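Local atomic coordinates of putative TetR-family transcriptional regulator (Syntrophomonas wolfei subsp. wolfei, PDB entry 3LWJ), a protein that probably binds DNA through an N-terminal helix-turn-helix domain and regulates transcription, as members of the TetR family do. Residues Q15-C20 with N51-K56; R94-V99 with A162-S167; Y110-G115 with W171-A176. All blocks are in the same frame, centred on the assembly; numbering follows the deposited sequence. Where two conformers were deposited one is given.

Contact 1 of 3, residues Q15-C20 with N51-K56; sequences QKILTC and NYFVDK
The ring of F53 is met by I17 and L18 of the helix opposite, while one of its faces is covered from within its own segment by CB of Y52, 3.6 Å above the ring plane and offset toward the rim. The methyls from 15-20 arrive obliquely to the ring and gather at its far end: CG2 of I17 is 3.7 Å from CE2 of F53, and CD2 of L18 lies 3.6 Å from CZ of F53. The Y52 ring has a lighter share, with CD1 of I17 coming obliquely to within 4.0 Å of CD2 of Y52. CG2 and CB of I17 thus lie against F53, while CD1 of I17 bridges the two rings, 4.1 Å from CE2 of F53; the branches divide at CB, with CG2 anti to the backbone N and CG1 anti to the carbonyl carbon (chi1 -60°). The side chains of I17 and F53 run antiparallel alongside each other, and L18 lies roughly perpendicular to F53. No hydrogen bond spans the two segments, so the contact is wholly apolar. Beyond it, I17 also rests on I38 and S42 of helix 35-42, L18 on L63 and F53 on I59, the last two in helix 56-79. D55 follows as the N-cap of that helix, its OD1 accepting from the backbone N of D58. With 51-53 falling at the end of the predicted helix-turn-helix motif, the cluster joins the end of helix 46-52 and the residue that follows it to helix 10-28, part of the hydrophobic core expected of the three-helix DNA-binding domain of TetR-family regulators.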
loop_
_atom_site.group_PDB
_atom_site.type_symbol
_atom_site.label_atom_id
_atom_site.label_comp_id
_atom_site.label_asym_id
_atom_site.label_seq_id
_atom_site.Cartn_x
_atom_site.Cartn_y
_atom_site.Cartn_z
ATOM N N GLN A 15 4.001 22.363 -18.650
ATOM C CA GLN A 15 4.545 21.038 -18.948
ATOM C C GLN A 15 6.066 20.941 -18.811
ATOM O O GLN A 15 6.590 19.917 -18.352
ATOM C CB GLN A 15 4.174 20.587 -20.373
ATOM C CG GLN A 15 4.464 19.094 -20.616
ATOM C CD GLN A 15 3.736 18.234 -19.629
ATOM O OE1 GLN A 15 2.531 18.392 -19.453
ATOM N NE2 GLN A 15 4.459 17.348 -18.936
ATOM N N LYS A 16 6.790 21.959 -19.258
ATOM C CA LYS A 16 8.234 21.887 -19.137
ATOM C C LYS A 16 8.607 21.801 -17.662
ATOM O O LYS A 16 9.490 21.030 -17.303
ATOM C CB LYS A 16 8.940 23.084 -19.783
ATOM C CG LYS A 16 10.419 22.781 -20.049
ATOM C CD LYS A 16 11.225 23.990 -20.475
ATOM C CE LYS A 16 12.675 23.583 -20.749
ATOM N NZ LYS A 16 13.610 24.739 -20.704
ATOM N N ILE A 17 7.951 22.598 -16.814
ATOM C CA ILE A 17 8.307 22.639 -15.376
ATOM C C ILE A 17 8.014 21.263 -14.724
ATOM O O ILE A 17 8.827 20.756 -13.953
ATOM C CB ILE A 17 7.616 23.803 -14.602
ATOM C CG1 ILE A 17 7.992 25.175 -15.181
ATOM C CG2 ILE A 17 8.016 23.798 -13.140
ATOM C CD1 ILE A 17 7.004 26.295 -14.798
ATOM N N LEU A 18 6.876 20.665 -15.082
ATOM C CA LEU A 18 6.485 19.336 -14.586
ATOM C C LEU A 18 7.439 18.218 -15.027
ATOM O O LEU A 18 7.807 17.377 -14.215
ATOM C CB LEU A 18 5.039 19.007 -14.988
ATOM C CG LEU A 18 3.949 19.955 -14.463
ATOM C CD1 LEU A 18 2.580 19.558 -15.006
ATOM C CD2 LEU A 18 3.931 20.032 -12.924
ATOM N N THR A 19 7.860 18.202 -16.291
ATOM C CA THR A 19 8.779 17.148 -16.762
ATOM C C THR A 19 10.121 17.255 -16.044
ATOM O O THR A 19 10.634 16.247 -15.518
ATOM C CB THR A 19 9.017 17.190 -18.298
ATOM O OG1 THR A 19 7.782 17.453 -18.968
ATOM C CG2 THR A 19 9.575 15.849 -18.789
ATOM N N CYS A 20 10.666 18.474 -15.997
ATOM C CA CYS A 20 11.938 18.736 -15.291
ATOM C C CYS A 20 11.887 18.377 -13.799
ATOM O O CYS A 20 12.861 17.869 -13.243
ATOM C CB CYS A 20 12.357 20.212 -15.420
ATOM S SG CYS A 20 12.756 20.740 -17.101
ATOM N N ASN A 51 3.969 32.167 -11.424
ATOM C CA ASN A 51 2.657 32.289 -12.057
ATOM C C ASN A 51 1.938 30.950 -12.045
ATOM O O ASN A 51 0.714 30.924 -12.086
ATOM C CB ASN A 51 2.760 32.815 -13.505
ATOM C CG ASN A 51 3.149 34.291 -13.578
ATOM O OD1 ASN A 51 2.929 35.058 -12.638
ATOM N ND2 ASN A 51 3.712 34.696 -14.714
ATOM N N TYR A 52 2.705 29.854 -11.977
ATOM C CA TYR A 52 2.171 28.473 -11.979
ATOM C C TYR A 52 2.208 27.762 -10.599
ATOM O O TYR A 52 1.234 27.093 -10.213
ATOM C CB TYR A 52 2.935 27.600 -13.005
ATOM C CG TYR A 52 2.966 28.158 -14.416
ATOM C CD1 TYR A 52 1.951 27.868 -15.337
ATOM C CD2 TYR A 52 4.017 28.976 -14.829
ATOM C CE1 TYR A 52 1.985 28.390 -16.626
ATOM C CE2 TYR A 52 4.061 29.504 -16.104
ATOM C CZ TYR A 52 3.047 29.212 -16.999
ATOM O OH TYR A 52 3.123 29.738 -18.260
ATOM N N PHE A 53 3.335 27.890 -9.885
ATOM C CA PHE A 53 3.583 27.116 -8.654
ATOM C C PHE A 53 4.239 27.946 -7.549
ATOM O O PHE A 53 5.109 28.795 -7.810
ATOM C CB PHE A 53 4.469 25.889 -8.941
ATOM C CG PHE A 53 4.022 25.074 -10.132
ATOM C CD1 PHE A 53 2.837 24.350 -10.086
ATOM C CD2 PHE A 53 4.789 25.029 -11.294
ATOM C CE1 PHE A 53 2.435 23.594 -11.184
ATOM C CE2 PHE A 53 4.386 24.287 -12.400
ATOM C CZ PHE A 53 3.208 23.560 -12.345
ATOM N N VAL A 54 3.834 27.661 -6.311
ATOM C CA VAL A 54 4.362 28.382 -5.154
ATOM C C VAL A 54 5.521 27.593 -4.505
ATOM O O VAL A 54 6.431 28.194 -3.913
ATOM C CB VAL A 54 3.251 28.729 -4.112
ATOM C CG1 VAL A 54 3.699 29.887 -3.230
ATOM C CG2 VAL A 54 1.933 29.101 -4.801
ATOM N N ASP A 55 5.519 26.264 -4.656
ATOM C CA ASP A 55 6.557 25.368 -4.090
ATOM C C ASP A 55 6.535 23.931 -4.715
ATOM O O ASP A 55 5.814 23.710 -5.685
ATOM C CB ASP A 55 6.463 25.338 -2.543
ATOM C CG ASP A 55 5.281 24.567 -2.013
ATOM O OD1 ASP A 55 4.637 23.794 -2.754
ATOM O OD2 ASP A 55 5.013 24.701 -0.794
ATOM N N LYS A 56 7.321 22.983 -4.187
ATOM C CA LYS A 56 7.342 21.594 -4.723
ATOM C C LYS A 56 6.000 20.862 -4.595
ATOM O O LYS A 56 5.625 20.054 -5.457
ATOM C CB LYS A 56 8.388 20.721 -4.034
ATOM C CG LYS A 56 9.792 20.833 -4.527
ATOM C CD LYS A 56 10.657 19.754 -3.867
ATOM C CE LYS A 56 10.848 19.996 -2.364
ATOM N NZ LYS A 56 11.748 19.036 -1.699
#

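Contact 2 of 3, residues R94-V99 with A162-S167; sequences RLTMEV and AIEKFS
Selenomethionine M97 makes the closer part of this contact, laying its end along E164 and S167. Its selenium, SE, is 3.8 Å from CG of E164, and its terminal CE reaches 3.3 Å from OG of S167 and 3.6 Å from the backbone O of E164. A near-eclipsed chi2 (-15°) folds the chain so that SE and CE come over to the other helix, although the first bond from the backbone does not aim there. S167 OG is meanwhile tied to its own helix, donating to O of I163 (3.0 Å), which also accepts from N of S167. The T96 side is looser: OE2 of E164 stays 3.8 Å from CB of T96, and water links the groups instead, donating to OG1 of T96 at 2.7 Å and to OE2 of E164 at 2.6 Å. T96 OG1 is bound as well to O of T92, one turn back. Cutting E164 back to an alanine is likely to open a gap beside SE of M97 and to leave the water without its carboxylate acceptor. The axes of the two segments come within 11.3 Å, their N-to-C directions 37° apart, and their touching residues are all buried. Helix 179-195 closes one flank, where M182 touches both M97 and S167; helix 56-79 meets T96 through I75, and the second subunit packs on A162, I163, K165 and F166 of helix 153-173.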
loop_
_atom_site.group_PDB
_atom_site.type_symbol
_atom_site.label_atom_id
_atom_site.label_comp_id
_atom_site.label_asym_id
_atom_site.label_seq_id
_atom_site.Cartn_x
_atom_site.Cartn_y
_atom_site.Cartn_z
ATOM N N ARG A 94 -6.917 -3.413 -16.009
ATOM C CA ARG A 94 -5.830 -3.416 -16.976
ATOM C C ARG A 94 -5.530 -2.010 -17.528
ATOM O O ARG A 94 -4.370 -1.577 -17.532
ATOM C CB ARG A 94 -6.079 -4.410 -18.100
ATOM C CG ARG A 94 -5.132 -4.223 -19.238
ATOM C CD ARG A 94 -4.877 -5.482 -20.079
ATOM N NE ARG A 94 -6.026 -6.360 -20.259
ATOM C CZ ARG A 94 -5.960 -7.687 -20.235
ATOM N NH1 ARG A 94 -4.791 -8.284 -20.016
ATOM N NH2 ARG A 94 -7.063 -8.423 -20.435
ATOM N N LEU A 95 -6.561 -1.296 -17.983
ATOM C CA LEU A 95 -6.372 0.097 -18.401
ATOM C C LEU A 95 -5.642 0.914 -17.379
ATOM O O LEU A 95 -4.733 1.657 -17.744
ATOM C CB LEU A 95 -7.694 0.838 -18.670
ATOM C CG LEU A 95 -8.305 0.674 -20.027
ATOM C CD1 LEU A 95 -9.590 1.498 -20.098
ATOM C CD2 LEU A 95 -7.298 1.047 -21.128
ATOM N N THR A 96 -6.059 0.833 -16.109
ATOM C CA THR A 96 -5.440 1.652 -15.085
ATOM C C THR A 96 -3.979 1.277 -14.979
ATOM O O THR A 96 -3.118 2.149 -14.910
ATOM C CB THR A 96 -6.096 1.478 -13.696
ATOM O OG1 THR A 96 -7.476 1.832 -13.769
ATOM C CG2 THR A 96 -5.379 2.326 -12.672
HETATM N N MSE A 97 -3.707 -0.023 -14.966
HETATM C CA MSE A 97 -2.324 -0.509 -14.787
HETATM C C MSE A 97 -1.477 -0.005 -15.991
HETATM O O MSE A 97 -0.285 0.337 -15.840
HETATM C CB MSE A 97 -2.234 -2.061 -14.644
HETATM C CG MSE A 97 -2.587 -2.786 -13.210
HETATM SE SE MSE A 97 -2.617 -1.503 -11.742
HETATM C CE MSE A 97 -0.844 -1.808 -10.993
ATOM N N GLU A 98 -2.077 0.075 -17.178
ATOM C CA GLU A 98 -1.338 0.609 -18.346
ATOM C C GLU A 98 -1.065 2.120 -18.224
ATOM O O GLU A 98 -0.023 2.592 -18.668
ATOM C CB GLU A 98 -2.050 0.331 -19.683
ATOM C CG GLU A 98 -2.278 -1.161 -20.062
ATOM C CD GLU A 98 -1.042 -1.923 -20.583
ATOM O OE1 GLU A 98 0.069 -1.320 -20.697
ATOM O OE2 GLU A 98 -1.205 -3.144 -20.886
ATOM N N VAL A 99 -1.974 2.894 -17.630
ATOM C CA VAL A 99 -1.695 4.322 -17.419
ATOM C C VAL A 99 -0.495 4.441 -16.462
ATOM O O VAL A 99 0.421 5.226 -16.704
ATOM C CB VAL A 99 -2.937 5.098 -16.890
ATOM C CG1 VAL A 99 -2.597 6.522 -16.585
ATOM C CG2 VAL A 99 -4.088 5.040 -17.884
ATOM N N ALA A 162 -5.799 -0.320 -3.147
ATOM C CA ALA A 162 -4.702 -0.936 -2.381
ATOM C C ALA A 162 -3.902 -1.943 -3.196
ATOM O O ALA A 162 -2.652 -1.941 -3.176
ATOM C CB ALA A 162 -5.231 -1.567 -1.061
ATOM N N ILE A 163 -4.575 -2.851 -3.887
ATOM C CA ILE A 163 -3.855 -3.863 -4.666
ATOM C C ILE A 163 -3.114 -3.213 -5.833
ATOM O O ILE A 163 -2.013 -3.647 -6.255
ATOM C CB ILE A 163 -4.763 -5.046 -5.114
ATOM C CG1 ILE A 163 -3.949 -6.253 -5.603
ATOM C CG2 ILE A 163 -5.733 -4.652 -6.198
ATOM C CD1 ILE A 163 -2.761 -6.604 -4.787
ATOM N N GLU A 164 -3.728 -2.195 -6.402
ATOM C CA GLU A 164 -3.078 -1.469 -7.492
ATOM C C GLU A 164 -1.821 -0.781 -6.951
ATOM O O GLU A 164 -0.770 -0.866 -7.542
ATOM C CB GLU A 164 -4.037 -0.457 -8.114
ATOM C CG GLU A 164 -5.122 -1.112 -8.954
ATOM C CD GLU A 164 -6.097 -0.139 -9.552
ATOM O OE1 GLU A 164 -6.199 0.989 -9.044
ATOM O OE2 GLU A 164 -6.790 -0.527 -10.509
ATOM N N LYS A 165 -1.919 -0.124 -5.797
ATOM C CA LYS A 165 -0.766 0.551 -5.231
ATOM C C LYS A 165 0.342 -0.460 -4.898
ATOM O O LYS A 165 1.530 -0.220 -5.107
ATOM C CB LYS A 165 -1.125 1.183 -3.875
ATOM C CG LYS A 165 -1.556 2.575 -3.773
ATOM C CD LYS A 165 -1.925 2.870 -2.274
ATOM C CE LYS A 165 -0.724 3.357 -1.451
ATOM N NZ LYS A 165 -0.358 4.818 -1.733
ATOM N N PHE A 166 -0.040 -1.524 -4.230
ATOM C CA PHE A 166 0.934 -2.523 -3.745
ATOM C C PHE A 166 1.628 -3.262 -4.895
ATOM O O PHE A 166 2.823 -3.448 -4.865
ATOM C CB PHE A 166 0.283 -3.557 -2.851
ATOM C CG PHE A 166 1.281 -4.489 -2.156
ATOM C CD1 PHE A 166 2.432 -3.989 -1.588
ATOM C CD2 PHE A 166 1.025 -5.836 -2.040
ATOM C CE1 PHE A 166 3.340 -4.800 -0.918
ATOM C CE2 PHE A 166 1.927 -6.674 -1.375
ATOM C CZ PHE A 166 3.093 -6.140 -0.808
ATOM N N SER A 167 0.870 -3.658 -5.905
ATOM C CA SER A 167 1.474 -4.358 -7.058
ATOM C C SER A 167 2.337 -3.378 -7.904
ATOM O O SER A 167 3.368 -3.778 -8.452
ATOM C CB SER A 167 0.360 -5.012 -7.880
ATOM O OG SER A 167 -0.300 -4.006 -8.631
HETATM O O HOH W 1 -8.572 1.162 -11.367
#

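Contact 3 of 3, residues Y110-G115 with W171-A176; sequences YSRVAG and WVVLKA
R112 and S111 meet V173 from the end of helix 104-113, and the course of the arginine side chain defines much of the contact. From CB, whose bond from CA points past the other segment, CG turns anti to the carbonyl carbon (chi1 -70°) and comes 3.7 Å from CG2 of V173. The chain then stays extended from CG to NE. NE itself is 4.1 Å from CG2 of V173 and has its salt-bridge partner in E108, one turn back on its own helix. At the tip, the guanidinium lies with one face against the other methyl of the valine: CG1 of V173 sits 3.4 Å above its plane, offset toward the rim, and is 3.8 Å from CZ and 3.7 Å from NH2 of R112. NH1 is hydrogen-bonded to O of G115 of the second subunit, so that the flat group lies over an aliphatic methyl while NE and NH1 bind partners elsewhere, and these two ties probably limit its rotation.

S111 completes the contact with its CB, 3.7 Å from CG2 of V173, so this one methyl touches both S111 and R112. The hydroxyl of S111 is hydrogen-bonded to O of S107, and OG of S111 is 3.8 Å from CG1 of V172. On the other segment, NZ of K175 donates to O of V172 at 2.8 Å, approaching 34° from the carbonyl plane, just where positive phi at K175 marks the departure from the helix. The contact joins the C-terminal parts of helices 104-113 and 153-173; V172 packs further on E104 and E108, Y110 and V113 lean on L124 of helix 118-144, and D121 of the second subunit touches V173.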
loop_
_atom_site.group_PDB
_atom_site.type_symbol
_atom_site.label_atom_id
_atom_site.label_comp_id
_atom_site.label_asym_id
_atom_site.label_seq_id
_atom_site.Cartn_x
_atom_site.Cartn_y
_atom_site.Cartn_z
ATOM N N TYR A 110 5.274 8.305 -6.793
ATOM C CA TYR A 110 4.058 7.932 -6.038
ATOM C C TYR A 110 4.285 6.771 -5.089
ATOM O O TYR A 110 3.770 6.772 -3.962
ATOM C CB TYR A 110 2.953 7.612 -7.031
ATOM C CG TYR A 110 1.691 7.003 -6.494
ATOM C CD1 TYR A 110 0.960 7.615 -5.457
ATOM C CD2 TYR A 110 1.170 5.835 -7.077
ATOM C CE1 TYR A 110 -0.239 7.040 -4.991
ATOM C CE2 TYR A 110 -0.028 5.271 -6.623
ATOM C CZ TYR A 110 -0.725 5.895 -5.585
ATOM O OH TYR A 110 -1.892 5.338 -5.139
ATOM N N SER A 111 5.050 5.784 -5.552
ATOM C CA SER A 111 5.299 4.539 -4.815
ATOM C C SER A 111 6.392 4.667 -3.786
ATOM O O SER A 111 6.578 3.766 -2.974
ATOM C CB SER A 111 5.695 3.410 -5.783
ATOM O OG SER A 111 4.670 3.164 -6.729
ATOM N N ARG A 112 7.133 5.759 -3.833
ATOM C CA ARG A 112 8.241 5.961 -2.902
ATOM C C ARG A 112 7.942 6.975 -1.786
ATOM O O ARG A 112 8.448 6.823 -0.696
ATOM C CB ARG A 112 9.492 6.402 -3.649
ATOM C CG ARG A 112 10.118 5.314 -4.506
ATOM C CD ARG A 112 11.480 5.781 -5.040
ATOM N NE ARG A 112 12.186 4.679 -5.697
ATOM C CZ ARG A 112 12.814 3.703 -5.048
ATOM N NH1 ARG A 112 12.833 3.682 -3.713
ATOM N NH2 ARG A 112 13.419 2.733 -5.730
ATOM N N VAL A 113 7.136 7.997 -2.063
ATOM C CA VAL A 113 6.977 9.084 -1.102
ATOM C C VAL A 113 5.783 8.940 -0.138
ATOM O O VAL A 113 5.636 9.759 0.764
ATOM C CB VAL A 113 6.916 10.459 -1.795
ATOM C CG1 VAL A 113 8.175 10.680 -2.688
ATOM C CG2 VAL A 113 5.577 10.656 -2.520
ATOM N N ALA A 114 4.951 7.915 -0.319
ATOM C CA ALA A 114 3.829 7.642 0.602
ATOM C C ALA A 114 4.290 7.461 2.034
ATOM O O ALA A 114 5.243 6.734 2.268
ATOM C CB ALA A 114 3.059 6.410 0.137
ATOM N N GLY A 115 3.637 8.157 2.984
ATOM C CA GLY A 115 3.999 8.138 4.416
ATOM C C GLY A 115 5.222 8.921 4.834
ATOM O O GLY A 115 5.665 8.826 5.986
ATOM N N TRP A 171 6.472 -3.793 -8.663
ATOM C CA TRP A 171 7.056 -3.761 -10.011
ATOM C C TRP A 171 8.106 -2.667 -10.113
ATOM O O TRP A 171 9.301 -2.955 -10.329
ATOM C CB TRP A 171 5.983 -3.562 -11.055
ATOM C CG TRP A 171 6.485 -3.224 -12.420
ATOM C CD1 TRP A 171 7.352 -3.950 -13.184
ATOM C CD2 TRP A 171 6.102 -2.097 -13.211
ATOM N NE1 TRP A 171 7.557 -3.320 -14.390
ATOM C CE2 TRP A 171 6.791 -2.186 -14.432
ATOM C CE3 TRP A 171 5.234 -1.025 -13.008
ATOM C CZ2 TRP A 171 6.654 -1.235 -15.439
ATOM C CZ3 TRP A 171 5.095 -0.080 -14.023
ATOM C CH2 TRP A 171 5.807 -0.190 -15.213
ATOM N N VAL A 172 7.672 -1.417 -9.900
ATOM C CA VAL A 172 8.505 -0.261 -10.183
ATOM C C VAL A 172 9.521 0.056 -9.079
ATOM O O VAL A 172 10.570 0.601 -9.381
ATOM C CB VAL A 172 7.649 1.015 -10.573
ATOM C CG1 VAL A 172 7.023 1.704 -9.328
ATOM C CG2 VAL A 172 8.490 1.980 -11.361
ATOM N N VAL A 173 9.234 -0.255 -7.817
ATOM C CA VAL A 173 10.216 -0.007 -6.769
ATOM C C VAL A 173 11.031 -1.268 -6.413
ATOM O O VAL A 173 12.260 -1.231 -6.496
ATOM C CB VAL A 173 9.628 0.621 -5.515
ATOM C CG1 VAL A 173 10.669 0.693 -4.408
ATOM C CG2 VAL A 173 9.074 2.023 -5.836
ATOM N N LEU A 174 10.378 -2.357 -6.010
ATOM C CA LEU A 174 11.109 -3.586 -5.651
ATOM C C LEU A 174 11.743 -4.306 -6.832
ATOM O O LEU A 174 12.735 -5.026 -6.659
ATOM C CB LEU A 174 10.213 -4.593 -4.945
ATOM C CG LEU A 174 9.608 -4.202 -3.610
ATOM C CD1 LEU A 174 9.094 -5.472 -2.954
ATOM C CD2 LEU A 174 10.658 -3.553 -2.748
ATOM N N LYS A 175 11.202 -4.102 -8.026
ATOM C CA LYS A 175 11.633 -4.858 -9.205
ATOM C C LYS A 175 11.515 -6.348 -8.898
ATOM O O LYS A 175 12.347 -7.107 -9.327
ATOM C CB LYS A 175 13.100 -4.563 -9.582
ATOM C CG LYS A 175 13.590 -3.122 -9.454
ATOM C CD LYS A 175 13.179 -2.284 -10.645
ATOM C CE LYS A 175 13.733 -0.860 -10.537
ATOM N NZ LYS A 175 12.768 0.124 -11.116
ATOM N N ALA A 176 10.516 -6.747 -8.109
ATOM C CA ALA A 176 10.339 -8.153 -7.684
ATOM C C ALA A 176 9.404 -8.921 -8.638
ATOM O O ALA A 176 9.407 -10.141 -8.670
ATOM C CB ALA A 176 9.799 -8.201 -6.225
#

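In the fold
Contact 1 closes before the other two open, and it lies apart from them: its centre is 26 Å from that of contact 2 and 23 Å from that of contact 3, with nearest atoms about 13 and 9 Å away. Contacts 2 and 3 are neighbours, their centres 12 Å apart and touching through K165 and Y110. Both draw on helix 153-173, against the successive helices 85-102 and 104-113, so their segments interleave along the chain. Contact 1 belongs to the predicted DNA-binding end; the other two lie in the all-helical body and reach the second subunit. Helix 56-79, touching contacts 1 and 2, spans both regions and probably couples them, as in other TetR-family dimers.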